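Local coordinates for UPF0255 protein frsA (Vibrio vulnificus, PDB 4I4C) that probably hydrolyses carboxylic esters, as a serine esterase of the alpha/beta-hydrolase clan, at residues Met107-Gln110 with Lys111-Gly114; Ala121-Ala124 with Leu125-Ala128; Ala20-Thr23 with Ser24-Thr27. One frame throughout, in Å; residues are numbered along the deposited sequence.

Interaction 1: Met107-Gln110 with Lys111-Gly114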
# COMPACT_ATOMS: atom_id res chain seq x y z
N MET A 107 14.92 -15.10 1.22
CA MET A 107 16.34 -15.44 1.21
C MET A 107 16.68 -16.41 0.08
O MET A 107 17.81 -16.42 -0.41
CB MET A 107 16.77 -15.96 2.56
CG MET A 107 16.73 -14.90 3.65
SD MET A 107 17.06 -15.59 5.30
CE MET A 107 17.39 -14.10 6.25
N GLU A 108 15.69 -17.18 -0.36
CA GLU A 108 15.85 -18.14 -1.45
C GLU A 108 15.94 -17.41 -2.79
O GLU A 108 16.71 -17.81 -3.68
CB GLU A 108 14.67 -19.12 -1.47
CG GLU A 108 14.83 -20.27 -2.44
CD GLU A 108 15.89 -21.28 -1.99
OE1 GLU A 108 16.40 -21.18 -0.85
OE2 GLU A 108 16.21 -22.18 -2.80
N HIS A 109 15.14 -16.37 -2.94
CA HIS A 109 15.27 -15.48 -4.08
C HIS A 109 16.62 -14.76 -4.03
O HIS A 109 17.30 -14.66 -5.04
CB HIS A 109 14.14 -14.45 -4.12
CG HIS A 109 12.85 -15.02 -4.61
ND1 HIS A 109 12.71 -15.53 -5.88
CD2 HIS A 109 11.65 -15.16 -4.01
CE1 HIS A 109 11.47 -15.97 -6.04
NE2 HIS A 109 10.81 -15.76 -4.92
N GLN A 110 16.99 -14.27 -2.85
CA GLN A 110 18.25 -13.54 -2.73
C GLN A 110 19.46 -14.46 -2.97
O GLN A 110 20.52 -13.99 -3.38
CB GLN A 110 18.34 -12.83 -1.37
CG GLN A 110 19.35 -11.69 -1.32
CD GLN A 110 19.07 -10.69 -0.22
OE1 GLN A 110 18.25 -10.93 0.67
NE2 GLN A 110 19.74 -9.55 -0.27
N LYS A 111 19.28 -15.77 -2.74
CA LYS A 111 20.29 -16.79 -3.10
C LYS A 111 20.36 -17.02 -4.61
O LYS A 111 21.44 -16.98 -5.19
CB LYS A 111 20.02 -18.14 -2.40
CG LYS A 111 20.65 -18.28 -1.02
CD LYS A 111 20.82 -19.76 -0.63
CE LYS A 111 20.25 -20.06 0.76
NZ LYS A 111 20.80 -19.17 1.81
N ARG A 112 19.22 -17.29 -5.24
CA ARG A 112 19.19 -17.45 -6.69
C ARG A 112 19.73 -16.20 -7.41
O ARG A 112 20.28 -16.30 -8.51
CB ARG A 112 17.78 -17.75 -7.19
CG ARG A 112 17.18 -19.06 -6.69
CD ARG A 112 15.93 -19.42 -7.48
NE ARG A 112 15.32 -20.67 -7.02
CZ ARG A 112 14.37 -20.74 -6.10
NH1 ARG A 112 13.92 -19.63 -5.52
NH2 ARG A 112 13.87 -21.92 -5.75
N ALA A 113 19.58 -15.04 -6.78
CA ALA A 113 20.03 -13.77 -7.36
C ALA A 113 21.55 -13.72 -7.58
O ALA A 113 22.02 -13.15 -8.56
CB ALA A 113 19.58 -12.59 -6.48
N GLY A 114 22.30 -14.33 -6.67
CA GLY A 114 23.75 -14.37 -6.77
C GLY A 114 24.25 -15.30 -7.86
O GLY A 114 25.42 -15.24 -8.26
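Glu108 and Arg112, one helical turn apart, are joined twice, once through the backbone and once through their charges. Arg112 N donates to Glu108 O at 3.0 Å in a nearly straight bond (N-H...O 172°), and the same i to i+4 pattern continues with Lys111 N to Met107 O and Ala113 N to His109 O. The side-chain salt bridge is long: Glu108 OE2 stands 3.8 Å from Arg112 NH2, over one face of the guanidinium and nearer the edge of the group than its centre. Because OE2 lies well out of the guanidinium plane, no N-H points at it, and the attraction is one of charge alone; the carboxylate and guanidinium planes are 79° apart. Glu108 starts with CG anti to the backbone N (chi1 -172°), which brings CG to 3.3 Å from Arg112 NH1, and the bend at chi2 then sets the carboxylate over the guanidinium face. Beside this pair, the aliphatic root of Lys111 packs on the preceding turn, its CG 3.4 Å from Met107 O.

The charged pair lies at the surface, whereas Ala113 is buried. These last turns of helix 98-114 rest on helix 121-136, where Gln110 OE1 is hydrogen-bonded to Tyr132 OH and the His109 side chain packs on Ser127, Ala128 and Cys131.

Interaction 2: Ala121-Ala124 with Leu125-Ala128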
# COMPACT_ATOMS: atom_id res chain seq x y z
N ALA A 121 19.04 -11.49 -12.20
CA ALA A 121 19.49 -11.12 -10.87
C ALA A 121 18.67 -9.96 -10.29
O ALA A 121 18.28 -9.99 -9.11
CB ALA A 121 20.95 -10.77 -10.90
N SER A 122 18.40 -8.95 -11.12
CA SER A 122 17.63 -7.78 -10.71
C SER A 122 16.22 -8.20 -10.30
O SER A 122 15.72 -7.82 -9.23
CB SER A 122 17.52 -6.78 -11.87
OG SER A 122 17.01 -5.54 -11.43
N GLU A 123 15.59 -8.99 -11.16
CA GLU A 123 14.23 -9.43 -10.92
C GLU A 123 14.12 -10.36 -9.72
O GLU A 123 13.08 -10.41 -9.06
CB GLU A 123 13.67 -10.09 -12.18
CG GLU A 123 13.40 -9.09 -13.29
CD GLU A 123 12.53 -7.93 -12.83
OE1 GLU A 123 11.50 -8.18 -12.16
OE2 GLU A 123 12.89 -6.76 -13.12
N ALA A 124 15.19 -11.10 -9.44
CA ALA A 124 15.14 -12.03 -8.33
C ALA A 124 15.19 -11.23 -7.05
O ALA A 124 14.57 -11.59 -6.05
CB ALA A 124 16.32 -13.02 -8.41
N LEU A 125 15.91 -10.11 -7.08
CA LEU A 125 16.03 -9.29 -5.88
C LEU A 125 14.72 -8.54 -5.61
O LEU A 125 14.34 -8.38 -4.45
CB LEU A 125 17.23 -8.34 -5.96
CG LEU A 125 18.62 -9.00 -5.77
CD1 LEU A 125 19.74 -8.10 -6.28
CD2 LEU A 125 18.85 -9.36 -4.32
N PHE A 126 14.05 -8.09 -6.68
CA PHE A 126 12.72 -7.47 -6.55
C PHE A 126 11.73 -8.48 -5.98
O PHE A 126 10.95 -8.14 -5.10
CB PHE A 126 12.23 -6.92 -7.90
CG PHE A 126 12.80 -5.57 -8.26
CD1 PHE A 126 12.77 -4.53 -7.35
CD2 PHE A 126 13.37 -5.36 -9.51
CE1 PHE A 126 13.31 -3.29 -7.67
CE2 PHE A 126 13.90 -4.11 -9.84
CZ PHE A 126 13.87 -3.08 -8.92
N SER A 127 11.77 -9.72 -6.46
CA SER A 127 10.97 -10.79 -5.86
C SER A 127 11.26 -10.95 -4.37
O SER A 127 10.35 -11.19 -3.57
CB SER A 127 11.25 -12.11 -6.56
OG SER A 127 10.76 -12.07 -7.87
N ALA A 128 12.53 -10.84 -4.01
CA ALA A 128 12.96 -11.02 -2.62
C ALA A 128 12.40 -9.90 -1.75
O ALA A 128 11.91 -10.15 -0.64
CB ALA A 128 14.47 -11.03 -2.54
O HOH W 1 10.78 -10.00 -10.04
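Phe126 folds back over the opening turn of its own helix, and the tight side of the contact is built round its ring. Its CD2 comes within 3.4 Å of Ser122 O, the carbonyl that also accepts Phe126 N at 3.1 Å, there in the carbonyl plane. Ser122 OG lies 3.8 Å from Phe126 CE2 but is hydrogen-bonded to Ala160 O. At the ring's edge, near its plane, Glu123 OE2 stands 3.9 Å from Phe126 CD2, with carboxylate and ring turned 41° from each other. Beyond these segments the same ring stacks with Trp210 and meets Tyr157 edge-to-face. Leu125 completes this buried part: its CG sits 3.5 Å from Ala121 O, and its side chain reaches both helix 98-114 and helix 144-163.

The looser, wetter side belongs to Glu123 and Ser127, both partly exposed. Here one water spans a full turn, donating to Glu123 O and to Glu123 OE1 (2.9 Å), while accepting from Ser127 OG at 3.0 Å. Glu123 is bent at chi2 (-52°), which curls the carboxylate back toward its own carbonyl and lets one water bridge OE1 and the backbone O. A salt bridge from Glu123 OE1 to Arg214 NH1 gives the carboxylate a second grip and would probably favour its charged form.

Successive i to i+4 bonds, from Leu125 N to Ala121 O through Ala128 N to Ala124 O, identify the first turns of an alpha-helix, here helix 121-136 of this FrsA-family protein, packed between helix 98-114 and helix 144-163.

Interaction 3: Ala20-Thr23 with Ser24-Thr27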
# COMPACT_ATOMS: atom_id res chain seq x y z
N ALA A 20 10.53 -13.06 19.82
CA ALA A 20 9.80 -11.80 19.70
C ALA A 20 8.29 -11.95 19.91
O ALA A 20 7.70 -12.99 19.62
CB ALA A 20 10.09 -11.15 18.36
N LYS A 21 7.68 -10.90 20.45
CA LYS A 21 6.25 -10.89 20.72
C LYS A 21 5.47 -11.03 19.41
O LYS A 21 5.79 -10.38 18.42
CB LYS A 21 5.86 -9.61 21.46
CG LYS A 21 4.59 -9.71 22.27
CD LYS A 21 4.34 -8.43 23.07
CE LYS A 21 3.36 -8.64 24.21
NZ LYS A 21 2.04 -9.18 23.75
N GLU A 22 4.47 -11.90 19.40
CA GLU A 22 3.75 -12.22 18.18
C GLU A 22 2.80 -11.10 17.75
O GLU A 22 2.09 -10.52 18.58
CB GLU A 22 2.99 -13.53 18.32
CG GLU A 22 2.49 -14.10 17.00
CD GLU A 22 1.13 -13.54 16.59
OE1 GLU A 22 0.24 -13.41 17.47
OE2 GLU A 22 0.94 -13.24 15.38
N THR A 23 2.79 -10.85 16.45
CA THR A 23 2.03 -9.78 15.80
C THR A 23 0.62 -9.55 16.34
O THR A 23 0.27 -8.43 16.72
CB THR A 23 1.96 -10.01 14.28
OG1 THR A 23 3.28 -10.24 13.78
CG2 THR A 23 1.37 -8.78 13.56
N SER A 24 -0.20 -10.60 16.36
CA SER A 24 -1.58 -10.43 16.79
C SER A 24 -1.75 -10.04 18.28
O SER A 24 -2.84 -9.67 18.71
CB SER A 24 -2.44 -11.65 16.45
OG SER A 24 -2.17 -12.76 17.29
N ALA A 25 -0.66 -10.08 19.04
CA ALA A 25 -0.71 -9.87 20.48
C ALA A 25 -0.14 -8.50 20.84
O ALA A 25 -0.20 -8.08 21.99
CB ALA A 25 0.08 -10.99 21.22
N LEU A 26 0.40 -7.81 19.84
CA LEU A 26 1.11 -6.56 20.10
C LEU A 26 0.23 -5.41 20.58
O LEU A 26 0.56 -4.73 21.56
CB LEU A 26 1.88 -6.15 18.85
CG LEU A 26 3.07 -7.08 18.57
CD1 LEU A 26 3.68 -6.75 17.23
CD2 LEU A 26 4.11 -6.97 19.68
N THR A 27 -0.87 -5.19 19.89
CA THR A 27 -1.70 -4.03 20.16
C THR A 27 -2.45 -4.22 21.46
O THR A 27 -3.05 -5.27 21.69
CB THR A 27 -2.68 -3.79 19.01
OG1 THR A 27 -1.95 -3.75 17.77
CG2 THR A 27 -3.46 -2.49 19.19
O HOH W 2 -1.65 -6.57 17.36
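Glu22 and Ser24 meet through a carboxylate that accepts two hydrogen bonds from one residue. Ser24 OG donates at 2.5 Å to Glu22 OE1, which accepts through its syn lone pair, and Ser24 N donates to Glu22 OE2 at 3.0 Å. The second bond is straight at the hydrogen (N-H...O 174°), although the amide approaches from above the carboxylate plane. The bend of Glu22 at chi2 (-86°) swings the carboxylate back over the start of the helix. Ser24 answers with OG set between its backbone N and carbonyl carbon (chi1 74°), which turns the hydroxyl to the same group. Thr82 OG1 also bonds Glu22 OE1, a further hold on this buried acid.

Glu22 occupies the N-cap position of the short, weakly bonded helix 23-26, and its bond to Ser24 N is a side-chain capping bond. The Ser24 amide and the helix start would probably favour the charged carboxylate.

Among backbone bonds, Ala25 N reaches Glu22 O at 2.8 Å and Leu26 N reaches Thr23 O at 3.2 Å. Both span three residues, and in each the donor stands above the carbonyl plane. A water donates to Thr23 O and accepts from Thr27 N, carrying the link past the end of the helix.

Lysine contributes both a charge and a hydrocarbon chain. Lys21 NZ donates to Ala25 O at 3.1 Å from well above the carbonyl plane. On the way its methylenes run antiparallel alongside the Leu26 side chain, with CB 3.6 Å from Leu26 CD2. The other methyl of Leu26, CD1, rests 3.7 Å from Thr23 CA. Thr23 OG1 is hydrogen-bonded to Asp143 OD2.

Overall arrangement
From the N terminus the three contacts come in series: interaction 3 is complete before interaction 1 begins, and interaction 1 before interaction 2, so none nests within or crosses another. Each closes only a turn or so of local chain. Interaction 3 lies at the entry to helix 23-26, its centre about 29 to 30 Å from the centres of the other two, and makes no contact with either. Interactions 1 and 2 sit on successive helices, 98-114 and 121-136, with centres about 8 Å apart. They touch directly: His109 CB is 3.8 Å from Ala128 CB, and Ala113 O is 3.5 Å from Ala121 CB, joining the end of one helix to the start of the next.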